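PaxB (Photorhabdus luminescens, PDB 6EK4) probably acts as one component of a two-component alpha-helical pore-forming toxin related to YaxAB, helping to perforate target membranes. Local coordinates at residues V231-A234 and K235-G239; K243-Y247 and I248-D252; N142-I145 and L146-L149. One frame throughout, in Å; residues are numbered along the deposited sequence.

Interaction 1. Residues V231-A234 and K235-G239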
ATOM      1  N   VAL A 231      34.131  45.798  -4.320  1.00 75.96           N
ATOM      2  CA  VAL A 231      34.917  46.069  -5.524  1.00 76.13           C
ATOM      3  C   VAL A 231      35.577  44.791  -6.043  1.00 77.24           C
ATOM      4  O   VAL A 231      35.536  44.515  -7.241  1.00 77.08           O
ATOM      5  CB  VAL A 231      35.988  47.157  -5.269  1.00 76.23           C
ATOM      6  CG1 VAL A 231      37.008  47.212  -6.402  1.00 76.51           C
ATOM      7  CG2 VAL A 231      35.323  48.517  -5.089  1.00 75.87           C
ATOM      8  N   GLU A 232      36.176  44.019  -5.139  1.00 78.99           N
ATOM      9  CA  GLU A 232      36.874  42.784  -5.508  1.00 81.23           C
ATOM     10  C   GLU A 232      35.933  41.778  -6.173  1.00 80.35           C
ATOM     11  O   GLU A 232      36.316  41.100  -7.129  1.00 81.16           O
ATOM     12  CB  GLU A 232      37.527  42.145  -4.275  1.00 83.83           C
ATOM     13  CG  GLU A 232      38.540  41.051  -4.593  1.00 86.36           C
ATOM     14  CD  GLU A 232      38.841  40.154  -3.403  1.00 88.58           C
ATOM     15  OE1 GLU A 232      37.891  39.757  -2.692  1.00 88.96           O
ATOM     16  OE2 GLU A 232      40.028  39.830  -3.184  1.00 90.22           O
ATOM     17  N   ILE A 233      34.707  41.687  -5.660  1.00 78.43           N
ATOM     18  CA  ILE A 233      33.695  40.784  -6.208  1.00 77.39           C
ATOM     19  C   ILE A 233      33.209  41.275  -7.570  1.00 76.06           C
ATOM     20  O   ILE A 233      33.143  40.500  -8.523  1.00 76.75           O
ATOM     21  CB  ILE A 233      32.492  40.632  -5.248  1.00 77.27           C
ATOM     22  CG1 ILE A 233      32.932  39.921  -3.961  1.00 78.40           C
ATOM     23  CG2 ILE A 233      31.360  39.857  -5.911  1.00 76.62           C
ATOM     24  CD1 ILE A 233      31.998  40.134  -2.790  1.00 78.14           C
ATOM     25  N   ALA A 234      32.873  42.561  -7.651  1.00 74.19           N
ATOM     26  CA  ALA A 234      32.378  43.158  -8.892  1.00 73.44           C
ATOM     27  C   ALA A 234      33.396  43.050 -10.024  1.00 73.82           C
ATOM     28  O   ALA A 234      33.037  42.737 -11.157  1.00 73.83           O
ATOM     29  CB  ALA A 234      32.001  44.616  -8.663  1.00 72.98           C
ATOM     30  N   LYS A 235      34.662  43.309  -9.707  1.00 74.99           N
ATOM     31  CA  LYS A 235      35.745  43.208 -10.689  1.00 76.29           C
ATOM     32  C   LYS A 235      35.883  41.789 -11.246  1.00 77.65           C
ATOM     33  O   LYS A 235      36.110  41.610 -12.442  1.00 78.40           O
ATOM     34  CB  LYS A 235      37.072  43.666 -10.073  1.00 76.62           C
ATOM     35  CG  LYS A 235      37.196  45.175  -9.926  1.00 76.34           C
ATOM     36  CD  LYS A 235      38.426  45.576  -9.125  1.00 77.16           C
ATOM     37  CE  LYS A 235      39.718  45.294  -9.879  1.00 78.59           C
ATOM     38  NZ  LYS A 235      40.912  45.793  -9.144  1.00 79.32           N
ATOM     39  N   LYS A 236      35.736  40.793 -10.376  1.00 78.40           N
ATOM     40  CA  LYS A 236      35.835  39.386 -10.774  1.00 79.82           C
ATOM     41  C   LYS A 236      34.683  38.964 -11.691  1.00 79.53           C
ATOM     42  O   LYS A 236      34.868  38.142 -12.590  1.00 80.04           O
ATOM     43  CB  LYS A 236      35.872  38.489  -9.531  1.00 80.56           C
ATOM     44  CG  LYS A 236      36.203  37.030  -9.812  1.00 82.29           C
ATOM     45  CD  LYS A 236      36.503  36.278  -8.524  1.00 83.39           C
ATOM     46  CE  LYS A 236      36.806  34.809  -8.781  1.00 85.24           C
ATOM     47  NZ  LYS A 236      35.606  34.039  -9.216  1.00 84.47           N
ATOM     48  N   ILE A 237      33.501  39.533 -11.459  1.00 78.91           N
ATOM     49  CA  ILE A 237      32.310  39.234 -12.260  1.00 78.55           C
ATOM     50  C   ILE A 237      32.407  39.846 -13.662  1.00 79.17           C
ATOM     51  O   ILE A 237      32.031  39.209 -14.647  1.00 78.98           O
ATOM     52  CB  ILE A 237      31.027  39.737 -11.557  1.00 77.45           C
ATOM     53  CG1 ILE A 237      30.802  38.971 -10.249  1.00 77.19           C
ATOM     54  CG2 ILE A 237      29.809  39.584 -12.463  1.00 77.64           C
ATOM     55  CD1 ILE A 237      29.972  39.730  -9.236  1.00 76.64           C
ATOM     56  N   LEU A 238      32.917  41.073 -13.744  1.00 79.66           N
ATOM     57  CA  LEU A 238      33.044  41.783 -15.021  1.00 80.73           C
ATOM     58  C   LEU A 238      34.319  41.426 -15.791  1.00 83.33           C
ATOM     59  O   LEU A 238      34.538  41.933 -16.893  1.00 83.96           O
ATOM     60  CB  LEU A 238      33.002  43.296 -14.791  1.00 79.46           C
ATOM     61  CG  LEU A 238      31.757  43.846 -14.093  1.00 77.99           C
ATOM     62  CD1 LEU A 238      31.965  45.304 -13.723  1.00 77.41           C
ATOM     63  CD2 LEU A 238      30.520  43.685 -14.963  1.00 78.16           C
ATOM     64  N   GLY A 239      35.156  40.565 -15.215  1.00 85.68           N
ATOM     65  CA  GLY A 239      36.412  40.164 -15.846  1.00 88.36           C
ATOM     66  C   GLY A 239      37.464  41.258 -15.796  1.00 90.03           C
ATOM     67  O   GLY A 239      38.254  41.409 -16.730  1.00 91.87           O
TER

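Interaction 2. Residues K243-Y247 and I248-D252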
ATOM      1  N   LYS A 243      42.072  47.234 -14.572  1.00 96.59           N
ATOM      2  CA  LYS A 243      41.665  48.624 -14.367  1.00 94.38           C
ATOM      3  C   LYS A 243      40.916  48.823 -13.053  1.00 91.11           C
ATOM      4  O   LYS A 243      40.589  47.861 -12.359  1.00 90.69           O
ATOM      5  CB  LYS A 243      40.769  49.080 -15.522  1.00 95.06           C
ATOM      6  CG  LYS A 243      41.372  48.884 -16.904  1.00 97.47           C
ATOM      7  CD  LYS A 243      40.330  49.093 -17.989  1.00 98.40           C
ATOM      8  CE  LYS A 243      40.893  48.793 -19.368  1.00100.50           C
ATOM      9  NZ  LYS A 243      39.838  48.836 -20.416  1.00100.89           N
ATOM     10  N   GLY A 244      40.650  50.085 -12.727  1.00 89.11           N
ATOM     11  CA  GLY A 244      39.804  50.437 -11.590  1.00 87.39           C
ATOM     12  C   GLY A 244      38.335  50.269 -11.935  1.00 85.59           C
ATOM     13  O   GLY A 244      37.976  50.134 -13.107  1.00 86.03           O
ATOM     14  N   LEU A 245      37.486  50.289 -10.911  1.00 83.46           N
ATOM     15  CA  LEU A 245      36.057  50.032 -11.077  1.00 81.80           C
ATOM     16  C   LEU A 245      35.249  51.325 -11.028  1.00 80.64           C
ATOM     17  O   LEU A 245      35.428  52.140 -10.122  1.00 80.49           O
ATOM     18  CB  LEU A 245      35.572  49.083  -9.978  1.00 81.44           C
ATOM     19  CG  LEU A 245      34.168  48.490 -10.124  1.00 80.76           C
ATOM     20  CD1 LEU A 245      34.071  47.606 -11.357  1.00 81.48           C
ATOM     21  CD2 LEU A 245      33.795  47.708  -8.874  1.00 80.49           C
ATOM     22  N   LYS A 246      34.364  51.508 -12.007  1.00 80.06           N
ATOM     23  CA  LYS A 246      33.445  52.645 -12.018  1.00 79.36           C
ATOM     24  C   LYS A 246      32.223  52.343 -11.157  1.00 78.68           C
ATOM     25  O   LYS A 246      31.958  51.185 -10.832  1.00 78.59           O
ATOM     26  CB  LYS A 246      32.995  52.970 -13.445  1.00 79.86           C
ATOM     27  CG  LYS A 246      34.119  53.358 -14.391  1.00 80.87           C
ATOM     28  CD  LYS A 246      33.576  54.105 -15.599  1.00 81.49           C
ATOM     29  CE  LYS A 246      34.629  54.281 -16.682  1.00 82.31           C
ATOM     30  NZ  LYS A 246      34.189  55.244 -17.730  1.00 82.42           N
ATOM     31  N   TYR A 247      31.476  53.384 -10.799  1.00 78.17           N
ATOM     32  CA  TYR A 247      30.265  53.219  -9.990  1.00 77.38           C
ATOM     33  C   TYR A 247      29.169  52.518 -10.789  1.00 77.99           C
ATOM     34  O   TYR A 247      28.496  51.626 -10.272  1.00 77.74           O
ATOM     35  CB  TYR A 247      29.757  54.568  -9.474  1.00 76.93           C
ATOM     36  CG  TYR A 247      30.767  55.319  -8.634  1.00 76.54           C
ATOM     37  CD1 TYR A 247      31.113  54.875  -7.360  1.00 76.18           C
ATOM     38  CD2 TYR A 247      31.372  56.475  -9.111  1.00 76.67           C
ATOM     39  CE1 TYR A 247      32.038  55.561  -6.590  1.00 76.23           C
ATOM     40  CE2 TYR A 247      32.299  57.166  -8.351  1.00 76.71           C
ATOM     41  CZ  TYR A 247      32.629  56.706  -7.092  1.00 76.61           C
ATOM     42  OH  TYR A 247      33.548  57.396  -6.337  1.00 75.93           O
ATOM     43  N   ILE A 248      28.997  52.922 -12.046  1.00 78.89           N
ATOM     44  CA  ILE A 248      28.032  52.274 -12.943  1.00 79.90           C
ATOM     45  C   ILE A 248      28.369  50.800 -13.190  1.00 80.06           C
ATOM     46  O   ILE A 248      27.471  49.982 -13.397  1.00 80.39           O
ATOM     47  CB  ILE A 248      27.898  53.013 -14.301  1.00 81.47           C
ATOM     48  CG1 ILE A 248      29.224  53.016 -15.084  1.00 82.23           C
ATOM     49  CG2 ILE A 248      27.395  54.434 -14.088  1.00 81.94           C
ATOM     50  CD1 ILE A 248      29.312  51.960 -16.168  1.00 83.13           C
ATOM     51  N   GLU A 249      29.659  50.469 -13.167  1.00 80.18           N
ATOM     52  CA  GLU A 249      30.109  49.084 -13.326  1.00 80.53           C
ATOM     53  C   GLU A 249      29.791  48.248 -12.081  1.00 79.53           C
ATOM     54  O   GLU A 249      29.538  47.048 -12.182  1.00 79.10           O
ATOM     55  CB  GLU A 249      31.607  49.038 -13.650  1.00 81.45           C
ATOM     56  CG  GLU A 249      31.943  49.592 -15.029  1.00 83.24           C
ATOM     57  CD  GLU A 249      33.435  49.717 -15.287  1.00 85.00           C
ATOM     58  OE1 GLU A 249      34.232  49.076 -14.569  1.00 85.81           O
ATOM     59  OE2 GLU A 249      33.814  50.457 -16.220  1.00 86.20           O
ATOM     60  N   LEU A 250      29.797  48.890 -10.914  1.00 78.71           N
ATOM     61  CA  LEU A 250      29.398  48.236  -9.666  1.00 77.96           C
ATOM     62  C   LEU A 250      27.920  47.836  -9.716  1.00 78.14           C
ATOM     63  O   LEU A 250      27.557  46.728  -9.321  1.00 77.29           O
ATOM     64  CB  LEU A 250      29.657  49.161  -8.469  1.00 77.02           C
ATOM     65  CG  LEU A 250      29.527  48.560  -7.068  1.00 76.42           C
ATOM     66  CD1 LEU A 250      30.606  47.518  -6.819  1.00 76.91           C
ATOM     67  CD2 LEU A 250      29.593  49.655  -6.015  1.00 76.13           C
ATOM     68  N   ALA A 251      27.079  48.746 -10.205  1.00 79.47           N
ATOM     69  CA  ALA A 251      25.649  48.479 -10.384  1.00 80.17           C
ATOM     70  C   ALA A 251      25.408  47.458 -11.496  1.00 81.86           C
ATOM     71  O   ALA A 251      24.499  46.631 -11.403  1.00 82.01           O
ATOM     72  CB  ALA A 251      24.905  49.771 -10.688  1.00 80.15           C
ATOM     73  N   ASP A 252      26.223  47.529 -12.547  1.00 83.68           N
ATOM     74  CA  ASP A 252      26.178  46.562 -13.644  1.00 84.74           C
ATOM     75  C   ASP A 252      26.551  45.156 -13.159  1.00 83.60           C
ATOM     76  O   ASP A 252      25.974  44.167 -13.611  1.00 83.06           O
ATOM     77  CB  ASP A 252      27.121  47.005 -14.770  1.00 87.37           C
ATOM     78  CG  ASP A 252      27.081  46.078 -15.978  1.00 90.07           C
ATOM     79  OD1 ASP A 252      25.992  45.563 -16.312  1.00 91.55           O
ATOM     80  OD2 ASP A 252      28.146  45.875 -16.601  1.00 92.12           O
TER

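Interaction 3. Residues N142-I145 and L146-L149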
ATOM      1  N   ASN A 142      -4.609 -14.085 -10.633  1.00 77.84           N
ATOM      2  CA  ASN A 142      -4.138 -14.087 -12.026  1.00 79.58           C
ATOM      3  C   ASN A 142      -3.853 -12.701 -12.616  1.00 79.30           C
ATOM      4  O   ASN A 142      -3.275 -12.602 -13.700  1.00 80.77           O
ATOM      5  CB  ASN A 142      -5.121 -14.844 -12.933  1.00 80.51           C
ATOM      6  CG  ASN A 142      -5.029 -16.354 -12.773  1.00 81.51           C
ATOM      7  OD1 ASN A 142      -4.050 -16.883 -12.242  1.00 82.18           O
ATOM      8  ND2 ASN A 142      -6.053 -17.058 -13.245  1.00 81.90           N
ATOM      9  N   VAL A 143      -4.252 -11.641 -11.917  1.00 77.81           N
ATOM     10  CA  VAL A 143      -3.925 -10.281 -12.346  1.00 78.08           C
ATOM     11  C   VAL A 143      -2.468  -9.997 -11.987  1.00 78.61           C
ATOM     12  O   VAL A 143      -2.107 -10.003 -10.810  1.00 78.31           O
ATOM     13  CB  VAL A 143      -4.837  -9.226 -11.682  1.00 76.70           C
ATOM     14  CG1 VAL A 143      -4.479  -7.827 -12.171  1.00 76.71           C
ATOM     15  CG2 VAL A 143      -6.303  -9.532 -11.963  1.00 76.40           C
ATOM     16  N   VAL A 144      -1.638  -9.753 -12.999  1.00 80.09           N
ATOM     17  CA  VAL A 144      -0.203  -9.546 -12.796  1.00 81.57           C
ATOM     18  C   VAL A 144       0.102  -8.053 -12.687  1.00 82.39           C
ATOM     19  O   VAL A 144      -0.171  -7.296 -13.615  1.00 82.49           O
ATOM     20  CB  VAL A 144       0.625 -10.154 -13.948  1.00 83.24           C
ATOM     21  CG1 VAL A 144       2.111 -10.129 -13.612  1.00 83.98           C
ATOM     22  CG2 VAL A 144       0.168 -11.578 -14.241  1.00 83.58           C
ATOM     23  N   ILE A 145       0.675  -7.643 -11.555  1.00 83.73           N
ATOM     24  CA  ILE A 145       0.960  -6.224 -11.290  1.00 84.48           C
ATOM     25  C   ILE A 145       2.429  -5.899 -10.980  1.00 86.81           C
ATOM     26  O   ILE A 145       2.836  -4.744 -11.110  1.00 86.91           O
ATOM     27  CB  ILE A 145       0.080  -5.674 -10.140  1.00 83.22           C
ATOM     28  CG1 ILE A 145       0.131  -6.595  -8.915  1.00 82.97           C
ATOM     29  CG2 ILE A 145      -1.357  -5.505 -10.609  1.00 83.05           C
ATOM     30  CD1 ILE A 145      -0.440  -5.975  -7.658  1.00 81.97           C
ATOM     31  N   LEU A 146       3.219  -6.899 -10.584  1.00 90.01           N
ATOM     32  CA  LEU A 146       4.604  -6.670 -10.149  1.00 92.51           C
ATOM     33  C   LEU A 146       5.664  -6.879 -11.240  1.00 96.09           C
ATOM     34  O   LEU A 146       6.856  -6.959 -10.935  1.00 96.89           O
ATOM     35  CB  LEU A 146       4.934  -7.555  -8.939  1.00 92.38           C
ATOM     36  CG  LEU A 146       4.133  -7.337  -7.650  1.00 91.00           C
ATOM     37  CD1 LEU A 146       4.701  -8.208  -6.537  1.00 91.43           C
ATOM     38  CD2 LEU A 146       4.126  -5.871  -7.237  1.00 90.01           C
ATOM     39  N   GLU A 147       5.245  -6.955 -12.503  1.00 99.75           N
ATOM     40  CA  GLU A 147       6.197  -7.051 -13.614  1.00103.75           C
ATOM     41  C   GLU A 147       6.975  -5.745 -13.759  1.00105.68           C
ATOM     42  O   GLU A 147       6.389  -4.693 -14.016  1.00104.97           O
ATOM     43  CB  GLU A 147       5.489  -7.394 -14.927  1.00105.43           C
ATOM     44  CG  GLU A 147       5.205  -8.878 -15.098  1.00107.21           C
ATOM     45  CD  GLU A 147       4.455  -9.200 -16.379  1.00108.91           C
ATOM     46  OE1 GLU A 147       4.087 -10.380 -16.566  1.00109.65           O
ATOM     47  OE2 GLU A 147       4.231  -8.284 -17.200  1.00109.34           O
ATOM     48  N   ARG A 148       8.294  -5.834 -13.584  1.00109.54           N
ATOM     49  CA  ARG A 148       9.211  -4.683 -13.600  1.00111.71           C
ATOM     50  C   ARG A 148       8.712  -3.458 -12.819  1.00110.20           C
ATOM     51  O   ARG A 148       8.885  -2.317 -13.257  1.00111.13           O
ATOM     52  CB  ARG A 148       9.609  -4.304 -15.038  1.00114.21           C
ATOM     53  CG  ARG A 148       8.475  -3.861 -15.952  1.00114.72           C
ATOM     54  CD  ARG A 148       9.023  -3.222 -17.218  1.00117.03           C
ATOM     55  NE  ARG A 148       8.071  -3.282 -18.324  1.00118.38           N
ATOM     56  CZ  ARG A 148       8.338  -2.895 -19.571  1.00119.93           C
ATOM     57  NH1 ARG A 148       9.536  -2.408 -19.889  1.00120.43           N
ATOM     58  NH2 ARG A 148       7.400  -2.998 -20.506  1.00120.46           N
ATOM     59  N   LEU A 149       8.110  -3.702 -11.657  1.00108.37           N
ATOM     60  CA  LEU A 149       7.685  -2.620 -10.770  1.00106.44           C
ATOM     61  C   LEU A 149       8.800  -2.298  -9.771  1.00105.74           C
ATOM     62  O   LEU A 149       8.938  -1.154  -9.339  1.00104.31           O
ATOM     63  CB  LEU A 149       6.386  -2.980 -10.041  1.00105.12           C
ATOM     64  CG  LEU A 149       5.423  -1.800  -9.867  1.00103.77           C
ATOM     65  CD1 LEU A 149       4.712  -1.483 -11.177  1.00103.50           C
ATOM     66  CD2 LEU A 149       4.411  -2.084  -8.773  1.00102.82           C
TER

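Interaction 1. Residues V231-A234 and K235-G239
Val231 to Ile237 form the last turns of helix 217-237, tied by i to i+4 backbone hydrogen bonds up to a glycine of positive phi just after the helix. The straightest bond runs from Lys235 N to Val231 O, 2.9 Å with an N-H...O angle of 164°. One residue on, Lys236 N reaches Glu232 O only weakly, at 3.3 Å. Ile237 N is shared: its main acceptor is Ile233 O at 3.1 Å, and it also makes a weak, strongly bent approach to Ala234 O. That same Ala234 oxygen accepts the following amide, Leu238 N, at 3.1 Å, so two amides converge on one carbonyl. Gly239 then turns the chain into left-handed phi/psi space (phi 74°), a conformation that suits glycine.

The side chains follow the same spacing. Ile233 and Ile237 lie side by side and point the same way; Ile233 CG2, anti to its backbone N, meets Ile237 CD1 at 3.6 Å. Their partners beyond the segment differ, Ile233 resting on helix 149-193 and Ile237 on Leu257 of helix 247-321, while Ala234 is buried against Leu250 and Ala253. Val231 and Lys235 cross at a slant, the lysine bending at the touching methylenes (chi3 69°), which turns CE and NZ away. The apolar part of the lysine does the touching: its CD lies 3.5 Å from Val231 CG1.

Interaction 2. Residues K243-Y247 and I248-D252
Lys246 O and Tyr247 O accept the amides of Leu250 and Ala251, the opening i to i+4 bonds of helix 247-321: Leu250 N donates to Lys246 O at 3.2 Å, and Ala251 N donates to Tyr247 O at the same length with the straighter N-H...O angle, 159°. This is a helix N-terminus with Lys246 as N-cap, entered from an extended stretch, Gly244 to Lys246. Leu250 N also leans weakly toward Tyr247 O, so one amide straddles two carbonyls of the opening turn.

Glu249, in the first turn, folds back over the cap residue. With CG beside its own backbone N (chi1 -68°), its chain runs out extended and slants across that of Lys246, whose CG lies 3.4 Å from Glu249 OE2. Contact is therefore between the carboxylate and the lysine methylenes; Lys246 NZ is 5.0 Å from Glu249 OE2, a separation at which the opposite charges may still attract. The other carboxylate oxygen, Glu249 OE1, lies 3.5 Å from Leu245 CD1 and equally far from Lys246 N. The side chain of Leu245 runs antiparallel alongside Glu249.

Leu245 and Leu250 are buried and meet at about a right angle. They close the apolar side of the turn, where Ala234 of helix 217-237 touches both and Ile184 and Ile191 of helix 149-193 lie against Leu250. Tyr247 packs on Ile191, Ile204 and Pro205, with its OH hydrogen-bonded to Phe200 O. The leucine pair meets through single methyl groups, Leu245 CD2 and Leu250 CD1, 3.8 Å apart.

Interaction 3. Residues N142-I145 and L146-L149
The linker between helix 101-141 and helix 149-193 brings Val144 against Glu147 and the carbonyl of Ile145 against Leu149, with no hydrogen bond between its two halves. On the outer side, Val144 and Glu147 meet three residues apart. Val144 CG1 stands anti to the backbone N (chi1 -171°), which swings this methyl toward the glutamate. Glu147, extended beyond CG, passes across it at a slant, so the one methyl meets both the chain and the head group: Glu147 CG lies 3.7 Å from Val144 CG1, and Glu147 OE1 3.6 Å from it. The contact is van der Waals packing at the surface.

Ile145 is buried and turns to the other side. Its CG1 sits between the backbone N and the carbonyl carbon (chi1 50°), close to the chain just where it leads into Leu146, and Ile145 CG1 lies 4.3 Å from Leu146 CG. The carbonyl of Ile145 faces Leu149, whose CD1 approaches Ile145 O at 3.8 Å; Leu149 CD2 is 3.9 Å from Ile145 O, so both methyls lie near this oxygen in van der Waals contact.

Side chains of two other helices bond to carbonyls of the linker. Lys46 of helix 42-73 donates from NZ to Val144 O, Arg295 of helix 247-321 donates from NH1 to Val143 O, and Ile50 lies against Ile145. At its far end Arg148, of positive phi, is the N-cap of the next helix, and its carbonyl oxygen is bonded to Ser152 OG. Extended backbone at Val143-Val144, a turn of the chain at Ile145-Leu146, burial of Val143, Ile145 and Leu149, and a capping residue before the following helix together make this an interhelical linker laid along a helical bundle.

Interactions 1 and 2 belong to one region, their centres about 9 Å apart: the end of helix 217-237 and the start of helix 247-321, joined by the short connection between them. They touch directly, Ala234 CB lying 3.6 Å from Leu245 CD2 and Leu238 CD1 3.4 Å from Glu249 O, so the end of helix 217-237 packs on the approach to and first turn of helix 247-321. Interaction 3 comes earlier in the chain and far along the elongated molecule, its centre about 59 Å from that of interaction 1 and about 65 Å from that of interaction 2. Helices 149-193 and 247-321 reach both regions. A sodium ion lies about 13 Å from the Val144 side chain, too far for coordination.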